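Long-range contact in putative curved DNA-binding protein (Chaetomium thermophilum var. thermophilum DSM 1495, PDB 4IPA), which is a thermophilic Arx1, a ribosome-biogenesis factor of the methionine aminopeptidase-like M24 family, and may bind DNA: residues 46-58 with 96-110. Sequence-based numbering, arbitrary orientation.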
ATOM      1  N   LEU A  46       0.384 -10.456  15.802  1.00 23.20           N
ATOM      2  CA  LEU A  46      -0.845 -11.236  15.923  1.00 25.24           C
ATOM      3  C   LEU A  46      -1.016 -12.238  14.785  1.00 27.56           C
ATOM      4  O   LEU A  46      -1.835 -13.151  14.894  1.00 25.72           O
ATOM      5  CB  LEU A  46      -2.083 -10.327  16.010  1.00 18.26           C
ATOM      6  CG  LEU A  46      -2.091  -9.273  17.129  1.00 24.07           C
ATOM      7  CD1 LEU A  46      -3.334  -8.375  17.048  1.00 18.51           C
ATOM      8  CD2 LEU A  46      -1.991  -9.925  18.503  1.00 22.31           C
ATOM      9  N   CYS A  47      -0.254 -12.081  13.699  1.00 25.10           N
ATOM     10  CA  CYS A  47      -0.465 -12.921  12.517  1.00 24.91           C
ATOM     11  C   CYS A  47       0.224 -14.281  12.606  1.00 25.59           C
ATOM     12  O   CYS A  47       1.094 -14.604  11.797  1.00 26.91           O
ATOM     13  CB  CYS A  47      -0.056 -12.192  11.231  1.00 23.88           C
ATOM     14  SG  CYS A  47      -1.058 -10.730  10.887  1.00 24.91           S
ATOM     15  N   VAL A  48      -0.184 -15.072  13.590  1.00 23.51           N
ATOM     16  CA  VAL A  48       0.337 -16.416  13.767  1.00 27.38           C
ATOM     17  C   VAL A  48      -0.642 -17.446  13.181  1.00 25.56           C
ATOM     18  O   VAL A  48      -1.839 -17.174  13.053  1.00 22.15           O
ATOM     19  CB  VAL A  48       0.608 -16.713  15.259  1.00 27.96           C
ATOM     20  CG1 VAL A  48       1.497 -15.626  15.873  1.00 26.60           C
ATOM     21  CG2 VAL A  48      -0.694 -16.810  16.028  1.00 27.25           C
ATOM     22  N   PRO A  49      -0.137 -18.627  12.810  1.00 24.89           N
ATOM     23  CA  PRO A  49      -1.023 -19.668  12.281  1.00 26.52           C
ATOM     24  C   PRO A  49      -2.176 -19.938  13.241  1.00 26.82           C
ATOM     25  O   PRO A  49      -1.943 -20.033  14.451  1.00 25.39           O
ATOM     26  CB  PRO A  49      -0.105 -20.882  12.194  1.00 25.02           C
ATOM     27  CG  PRO A  49       1.250 -20.279  11.949  1.00 26.97           C
ATOM     28  CD  PRO A  49       1.269 -19.065  12.833  1.00 25.84           C
ATOM     29  N   GLY A  50      -3.397 -20.028  12.716  1.00 23.44           N
ATOM     30  CA  GLY A  50      -4.565 -20.306  13.538  1.00 21.38           C
ATOM     31  C   GLY A  50      -5.357 -19.069  13.939  1.00 27.61           C
ATOM     32  O   GLY A  50      -6.538 -19.170  14.307  1.00 24.69           O
ATOM     33  N   ALA A  51      -4.724 -17.897  13.878  1.00 22.67           N
ATOM     34  CA  ALA A  51      -5.427 -16.659  14.226  1.00 25.33           C
ATOM     35  C   ALA A  51      -6.501 -16.365  13.190  1.00 21.23           C
ATOM     36  O   ALA A  51      -6.296 -16.575  12.003  1.00 20.19           O
ATOM     37  CB  ALA A  51      -4.463 -15.470  14.346  1.00 23.41           C
ATOM     38  N   LYS A  52      -7.640 -15.881  13.669  1.00 21.83           N
ATOM     39  CA  LYS A  52      -8.738 -15.476  12.816  1.00 23.98           C
ATOM     40  C   LYS A  52      -8.493 -14.072  12.272  1.00 23.72           C
ATOM     41  O   LYS A  52      -8.307 -13.123  13.039  1.00 23.16           O
ATOM     42  CB  LYS A  52     -10.040 -15.495  13.617  1.00 27.71           C
ATOM     43  CG  LYS A  52     -10.334 -16.824  14.279  1.00 33.41           C
ATOM     44  CD  LYS A  52     -11.394 -16.694  15.360  1.00 38.82           C
ATOM     45  CE  LYS A  52     -12.728 -16.240  14.785  1.00 44.33           C
ATOM     46  NZ  LYS A  52     -13.738 -16.027  15.863  1.00 46.94           N
ATOM     47  N   ILE A  53      -8.522 -13.942  10.952  1.00 19.95           N
ATOM     48  CA  ILE A  53      -8.324 -12.654  10.312  1.00 20.12           C
ATOM     49  C   ILE A  53      -9.220 -11.544  10.868  1.00 22.76           C
ATOM     50  O   ILE A  53      -8.751 -10.417  11.071  1.00 21.78           O
ATOM     51  CB  ILE A  53      -8.476 -12.760   8.769  1.00 23.40           C
ATOM     52  CG1 ILE A  53      -7.322 -13.577   8.197  1.00 22.63           C
ATOM     53  CG2 ILE A  53      -8.466 -11.385   8.125  1.00 17.82           C
ATOM     54  CD1 ILE A  53      -7.373 -13.751   6.689  1.00 23.68           C
ATOM     55  N   ILE A  54     -10.497 -11.840  11.112  1.00 19.93           N
ATOM     56  CA  ILE A  54     -11.403 -10.790  11.568  1.00 21.67           C
ATOM     57  C   ILE A  54     -11.002 -10.245  12.940  1.00 26.61           C
ATOM     58  O   ILE A  54     -11.221  -9.070  13.232  1.00 28.43           O
ATOM     59  CB  ILE A  54     -12.903 -11.211  11.576  1.00 28.67           C
ATOM     60  CG1 ILE A  54     -13.793  -9.971  11.711  1.00 29.10           C
ATOM     61  CG2 ILE A  54     -13.209 -12.154  12.717  1.00 27.46           C
ATOM     62  CD1 ILE A  54     -14.821  -9.860  10.653  1.00 27.70           C
ATOM     63  N   ASP A  55     -10.413 -11.098  13.774  1.00 24.21           N
ATOM     64  CA  ASP A  55      -9.947 -10.673  15.082  1.00 24.13           C
ATOM     65  C   ASP A  55      -8.756  -9.727  14.964  1.00 23.88           C
ATOM     66  O   ASP A  55      -8.682  -8.718  15.674  1.00 25.36           O
ATOM     67  CB  ASP A  55      -9.577 -11.882  15.945  1.00 27.30           C
ATOM     68  CG  ASP A  55     -10.795 -12.666  16.398  1.00 33.72           C
ATOM     69  OD1 ASP A  55     -11.920 -12.124  16.314  1.00 35.72           O
ATOM     70  OD2 ASP A  55     -10.622 -13.820  16.844  1.00 36.58           O
ATOM     71  N   ILE A  56      -7.828 -10.062  14.073  1.00 20.10           N
ATOM     72  CA  ILE A  56      -6.651  -9.237  13.832  1.00 20.27           C
ATOM     73  C   ILE A  56      -7.018  -7.844  13.307  1.00 20.57           C
ATOM     74  O   ILE A  56      -6.533  -6.840  13.824  1.00 22.61           O
ATOM     75  CB  ILE A  56      -5.680  -9.927  12.861  1.00 22.18           C
ATOM     76  CG1 ILE A  56      -5.410 -11.365  13.322  1.00 20.85           C
ATOM     77  CG2 ILE A  56      -4.376  -9.145  12.776  1.00 21.42           C
ATOM     78  CD1 ILE A  56      -4.603 -12.202  12.340  1.00 16.51           C
ATOM     79  N   CYS A  57      -7.881  -7.787  12.292  1.00 20.46           N
ATOM     80  CA  CYS A  57      -8.342  -6.512  11.745  1.00 19.82           C
ATOM     81  C   CYS A  57      -9.037  -5.674  12.811  1.00 24.38           C
ATOM     82  O   CYS A  57      -8.793  -4.467  12.916  1.00 23.36           O
ATOM     83  CB  CYS A  57      -9.298  -6.723  10.567  1.00 19.66           C
ATOM     84  SG  CYS A  57      -8.581  -7.529   9.135  1.00 21.25           S
ATOM     85  N   GLU A  58      -9.914  -6.301  13.593  1.00 21.67           N
ATOM     86  CA  GLU A  58     -10.600  -5.561  14.648  1.00 27.09           C
ATOM     87  C   GLU A  58      -9.603  -5.027  15.674  1.00 23.69           C
ATOM     88  O   GLU A  58      -9.684  -3.870  16.095  1.00 25.61           O
ATOM     89  CB  GLU A  58     -11.674  -6.414  15.334  1.00 26.47           C
ATOM     90  CG  GLU A  58     -12.928  -6.641  14.485  1.00 35.14           C
ATOM     91  CD  GLU A  58     -13.996  -7.496  15.189  1.00 37.84           C
ATOM     92  OE1 GLU A  58     -13.696  -8.121  16.226  1.00 34.25           O
ATOM     93  OE2 GLU A  58     -15.140  -7.544  14.695  1.00 35.14           O
ATOM     94  N   TYR A  96      -7.651  -7.245   2.404  1.00 16.81           N
ATOM     95  CA  TYR A  96      -8.764  -8.026   2.920  1.00 17.26           C
ATOM     96  C   TYR A  96      -9.198  -7.575   4.323  1.00 16.84           C
ATOM     97  O   TYR A  96      -8.364  -7.416   5.217  1.00 16.08           O
ATOM     98  CB  TYR A  96      -8.362  -9.506   2.947  1.00 17.51           C
ATOM     99  CG  TYR A  96      -9.497 -10.470   3.199  1.00 18.38           C
ATOM    100  CD1 TYR A  96     -10.646 -10.440   2.416  1.00 22.96           C
ATOM    101  CD2 TYR A  96      -9.408 -11.430   4.196  1.00 18.20           C
ATOM    102  CE1 TYR A  96     -11.692 -11.333   2.640  1.00 24.01           C
ATOM    103  CE2 TYR A  96     -10.439 -12.319   4.427  1.00 23.43           C
ATOM    104  CZ  TYR A  96     -11.582 -12.272   3.642  1.00 23.80           C
ATOM    105  OH  TYR A  96     -12.613 -13.166   3.869  1.00 22.36           O
ATOM    106  N   THR A  97     -10.502  -7.381   4.515  1.00 13.18           N
ATOM    107  CA  THR A  97     -11.040  -6.956   5.814  1.00 14.33           C
ATOM    108  C   THR A  97     -12.541  -7.279   5.912  1.00 19.00           C
ATOM    109  O   THR A  97     -13.387  -6.403   5.767  1.00 15.87           O
ATOM    110  CB  THR A  97     -10.756  -5.449   6.105  1.00 16.30           C
ATOM    111  OG1 THR A  97     -11.550  -4.995   7.210  1.00 17.07           O
ATOM    112  CG2 THR A  97     -11.060  -4.587   4.888  1.00 14.34           C
ATOM    113  N   PRO A  98     -12.865  -8.555   6.182  1.00 19.33           N
ATOM    114  CA  PRO A  98     -14.222  -9.088   6.001  1.00 21.61           C
ATOM    115  C   PRO A  98     -15.230  -8.698   7.090  1.00 17.35           C
ATOM    116  O   PRO A  98     -14.852  -8.198   8.152  1.00 16.89           O
ATOM    117  CB  PRO A  98     -13.993 -10.598   5.996  1.00 21.10           C
ATOM    118  CG  PRO A  98     -12.827 -10.792   6.905  1.00 22.74           C
ATOM    119  CD  PRO A  98     -11.942  -9.566   6.722  1.00 20.50           C
ATOM    120  N   LEU A  99     -16.514  -8.925   6.815  1.00 21.32           N
ATOM    121  CA  LEU A  99     -17.571  -8.686   7.814  1.00 22.58           C
ATOM    122  C   LEU A  99     -17.624  -9.780   8.874  1.00 23.87           C
ATOM    123  O   LEU A  99     -17.377 -10.949   8.588  1.00 25.28           O
ATOM    124  CB  LEU A  99     -18.934  -8.574   7.153  1.00 21.27           C
ATOM    125  CG  LEU A  99     -19.100  -7.404   6.184  1.00 24.15           C
ATOM    126  CD1 LEU A  99     -20.539  -7.302   5.716  1.00 25.26           C
ATOM    127  CD2 LEU A  99     -18.659  -6.110   6.857  1.00 19.24           C
ATOM    128  N   ARG A 100     -17.952  -9.397  10.098  1.00 24.98           N
ATOM    129  CA  ARG A 100     -18.163 -10.380  11.158  1.00 35.83           C
ATOM    130  C   ARG A 100     -19.399 -11.246  10.891  1.00 32.65           C
ATOM    131  O   ARG A 100     -19.405 -12.436  11.220  1.00 31.56           O
ATOM    132  CB  ARG A 100     -18.253  -9.711  12.541  1.00 36.18           C
ATOM    133  CG  ARG A 100     -18.289 -10.715  13.683  1.00 41.22           C
ATOM    134  CD  ARG A 100     -17.897 -10.105  15.026  1.00 43.88           C
ATOM    135  NE  ARG A 100     -16.452  -9.959  15.189  1.00 45.07           N
ATOM    136  CZ  ARG A 100     -15.602 -10.972  15.346  1.00 44.06           C
ATOM    137  NH1 ARG A 100     -16.039 -12.224  15.343  1.00 43.01           N
ATOM    138  NH2 ARG A 100     -14.305 -10.734  15.495  1.00 43.13           N
ATOM    139  N   SER A 101     -20.420 -10.654  10.268  1.00 27.97           N
ATOM    140  CA  SER A 101     -21.679 -11.352   9.974  1.00 31.66           C
ATOM    141  C   SER A 101     -21.633 -12.249   8.730  1.00 30.54           C
ATOM    142  O   SER A 101     -22.584 -12.977   8.453  1.00 25.89           O
ATOM    143  CB  SER A 101     -22.823 -10.344   9.821  1.00 31.90           C
ATOM    144  OG  SER A 101     -22.607  -9.506   8.688  1.00 33.95           O
ATOM    145  N   ASP A 102     -20.556 -12.164   7.958  1.00 30.13           N
ATOM    146  CA  ASP A 102     -20.298 -13.165   6.916  1.00 26.53           C
ATOM    147  C   ASP A 102     -19.581 -14.312   7.607  1.00 28.58           C
ATOM    148  O   ASP A 102     -18.358 -14.292   7.744  1.00 26.32           O
ATOM    149  CB  ASP A 102     -19.423 -12.590   5.800  1.00 24.70           C
ATOM    150  CG  ASP A 102     -20.209 -11.733   4.823  1.00 26.99           C
ATOM    151  OD1 ASP A 102     -21.457 -11.803   4.822  1.00 29.16           O
ATOM    152  OD2 ASP A 102     -19.579 -11.004   4.043  1.00 27.35           O
ATOM    153  N   GLU A 103     -20.351 -15.295   8.067  1.00 29.30           N
ATOM    154  CA  GLU A 103     -19.836 -16.322   8.968  1.00 33.76           C
ATOM    155  C   GLU A 103     -18.619 -17.073   8.439  1.00 29.58           C
ATOM    156  O   GLU A 103     -17.653 -17.269   9.165  1.00 34.06           O
ATOM    157  CB  GLU A 103     -20.933 -17.319   9.340  1.00 33.04           C
ATOM    158  CG  GLU A 103     -21.816 -16.866  10.485  1.00 45.91           C
ATOM    159  CD  GLU A 103     -22.948 -17.843  10.762  1.00 55.19           C
ATOM    160  OE1 GLU A 103     -22.914 -18.969  10.207  1.00 51.06           O
ATOM    161  OE2 GLU A 103     -23.871 -17.483  11.528  1.00 52.31           O
ATOM    162  N   LYS A 104     -18.667 -17.499   7.185  1.00 27.26           N
ATOM    163  CA  LYS A 104     -17.558 -18.253   6.610  1.00 33.14           C
ATOM    164  C   LYS A 104     -16.277 -17.401   6.488  1.00 30.82           C
ATOM    165  O   LYS A 104     -15.185 -17.822   6.900  1.00 29.09           O
ATOM    166  CB  LYS A 104     -17.944 -18.852   5.248  1.00 28.52           C
ATOM    167  CG  LYS A 104     -16.795 -19.638   4.584  1.00 39.80           C
ATOM    168  CD  LYS A 104     -16.901 -19.681   3.049  1.00 40.61           C
ATOM    169  CE  LYS A 104     -15.755 -20.494   2.437  1.00 36.70           C
ATOM    170  NZ  LYS A 104     -14.423 -20.218   3.081  1.00 34.34           N
ATOM    171  N   GLU A 105     -16.409 -16.202   5.928  1.00 26.48           N
ATOM    172  CA  GLU A 105     -15.255 -15.318   5.794  1.00 27.61           C
ATOM    173  C   GLU A 105     -14.665 -14.969   7.158  1.00 23.54           C
ATOM    174  O   GLU A 105     -13.454 -14.999   7.337  1.00 26.33           O
ATOM    175  CB  GLU A 105     -15.618 -14.043   5.027  1.00 22.54           C
ATOM    176  CG  GLU A 105     -15.910 -14.261   3.543  1.00 20.59           C
ATOM    177  CD  GLU A 105     -15.877 -12.939   2.759  1.00 30.23           C
ATOM    178  OE1 GLU A 105     -14.797 -12.290   2.746  1.00 22.02           O
ATOM    179  OE2 GLU A 105     -16.928 -12.548   2.171  1.00 24.19           O
ATOM    180  N   ALA A 106     -15.523 -14.654   8.120  1.00 21.45           N
ATOM    181  CA  ALA A 106     -15.059 -14.202   9.432  1.00 30.34           C
ATOM    182  C   ALA A 106     -14.387 -15.311  10.242  1.00 29.59           C
ATOM    183  O   ALA A 106     -13.837 -15.052  11.311  1.00 31.77           O
ATOM    184  CB  ALA A 106     -16.205 -13.572  10.234  1.00 28.35           C
ATOM    185  N   ALA A 107     -14.421 -16.538   9.731  1.00 27.56           N
ATOM    186  CA  ALA A 107     -13.776 -17.668  10.406  1.00 30.60           C
ATOM    187  C   ALA A 107     -12.463 -18.049   9.726  1.00 25.05           C
ATOM    188  O   ALA A 107     -11.753 -18.942  10.187  1.00 26.75           O
ATOM    189  CB  ALA A 107     -14.716 -18.881  10.465  1.00 26.44           C
ATOM    190  N   THR A 108     -12.155 -17.379   8.620  1.00 26.28           N
ATOM    191  CA  THR A 108     -10.871 -17.563   7.939  1.00 26.68           C
ATOM    192  C   THR A 108      -9.693 -17.379   8.908  1.00 22.60           C
ATOM    193  O   THR A 108      -9.636 -16.398   9.659  1.00 22.79           O
ATOM    194  CB  THR A 108     -10.703 -16.555   6.793  1.00 25.05           C
ATOM    195  OG1 THR A 108     -11.850 -16.597   5.939  1.00 26.12           O
ATOM    196  CG2 THR A 108      -9.437 -16.859   5.986  1.00 22.50           C
ATOM    197  N   GLU A 109      -8.751 -18.310   8.876  1.00 18.81           N
ATOM    198  CA  GLU A 109      -7.590 -18.246   9.759  1.00 23.48           C
ATOM    199  C   GLU A 109      -6.287 -18.157   8.975  1.00 21.99           C
ATOM    200  O   GLU A 109      -6.180 -18.668   7.849  1.00 20.77           O
ATOM    201  CB  GLU A 109      -7.536 -19.472  10.694  1.00 23.17           C
ATOM    202  CG  GLU A 109      -8.837 -19.753  11.436  1.00 29.18           C
ATOM    203  CD  GLU A 109      -8.713 -20.870  12.470  1.00 35.07           C
ATOM    204  OE1 GLU A 109      -7.931 -21.830  12.254  1.00 34.58           O
ATOM    205  OE2 GLU A 109      -9.398 -20.776  13.509  1.00 32.81           O
ATOM    206  N   ILE A 110      -5.296 -17.523   9.592  1.00 23.20           N
ATOM    207  CA  ILE A 110      -3.943 -17.470   9.053  1.00 23.17           C
ATOM    208  C   ILE A 110      -3.418 -18.893   8.840  1.00 22.34           C
ATOM    209  O   ILE A 110      -3.438 -19.714   9.757  1.00 22.49           O
ATOM    210  CB  ILE A 110      -2.981 -16.733  10.028  1.00 22.73           C
ATOM    211  CG1 ILE A 110      -3.511 -15.340  10.365  1.00 20.89           C
ATOM    212  CG2 ILE A 110      -1.566 -16.654   9.444  1.00 18.73           C
ATOM    213  CD1 ILE A 110      -3.671 -14.444   9.145  1.00 20.68           C
TER
HETATM  214  O   HOH W   1     -13.922 -13.959  17.104  1.00 46.63           O
HETATM  215  O   HOH W   2     -11.361 -14.195  10.200  1.00 26.29           O
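Arg100 reaches back to the first turns of helix 53-69 and grips Glu58 side-on: NE bonds OE2 (2.8 Å) on the syn side of the carboxylate, while NH2 meets OE1 (2.8 Å) from above the carboxylate plane. Arg100 NH2 also bonds Asp55 OD1 (2.9 Å), nearly in line with its C-O bond, the two flat groups only 23° apart. The Arg100 chain bends at chi3 (-79°), turning the guanidinium back so that Ile54 CG1 lies over one face. With an alanine at Glu58, Arg100 NE would probably lose its mate in this contact and the guanidinium, then bonded directly only to Asp55 across the two segments, would be freer to turn. A water bridges Arg100 NH1 and Asp55 OD1.

The backbones meet where Lys52 faces Glu109 as a non-hydrogen-bonded antiparallel pair. Ile110 N to Ala51 O (2.8 Å) and Ile53 N to Thr108 O (3.0 Å) flank it, and Gly50 N, in a type II turn, bonds Ile110 O. A second water links Ile54 N to Thr108 O.

Beneath, Ile53 CD1 touches Thr108 CG2 (3.8 Å) and the edge of the Tyr96 ring, while Ile110 CD1 packs across Ile53 CG1 (3.9 Å). Ile54 CD1 packs against Ala106 CB (4.0 Å) beside Pro98. Val87 of strand 79-88 adjoins Ile53, Ile56 and Ile110.

The connection between strands 79-88 and 115-124 is thus strapped to the N-terminal end of helix 53-69, with Lys52 at its N-cap position, within the pita-bread fold of the M24 family.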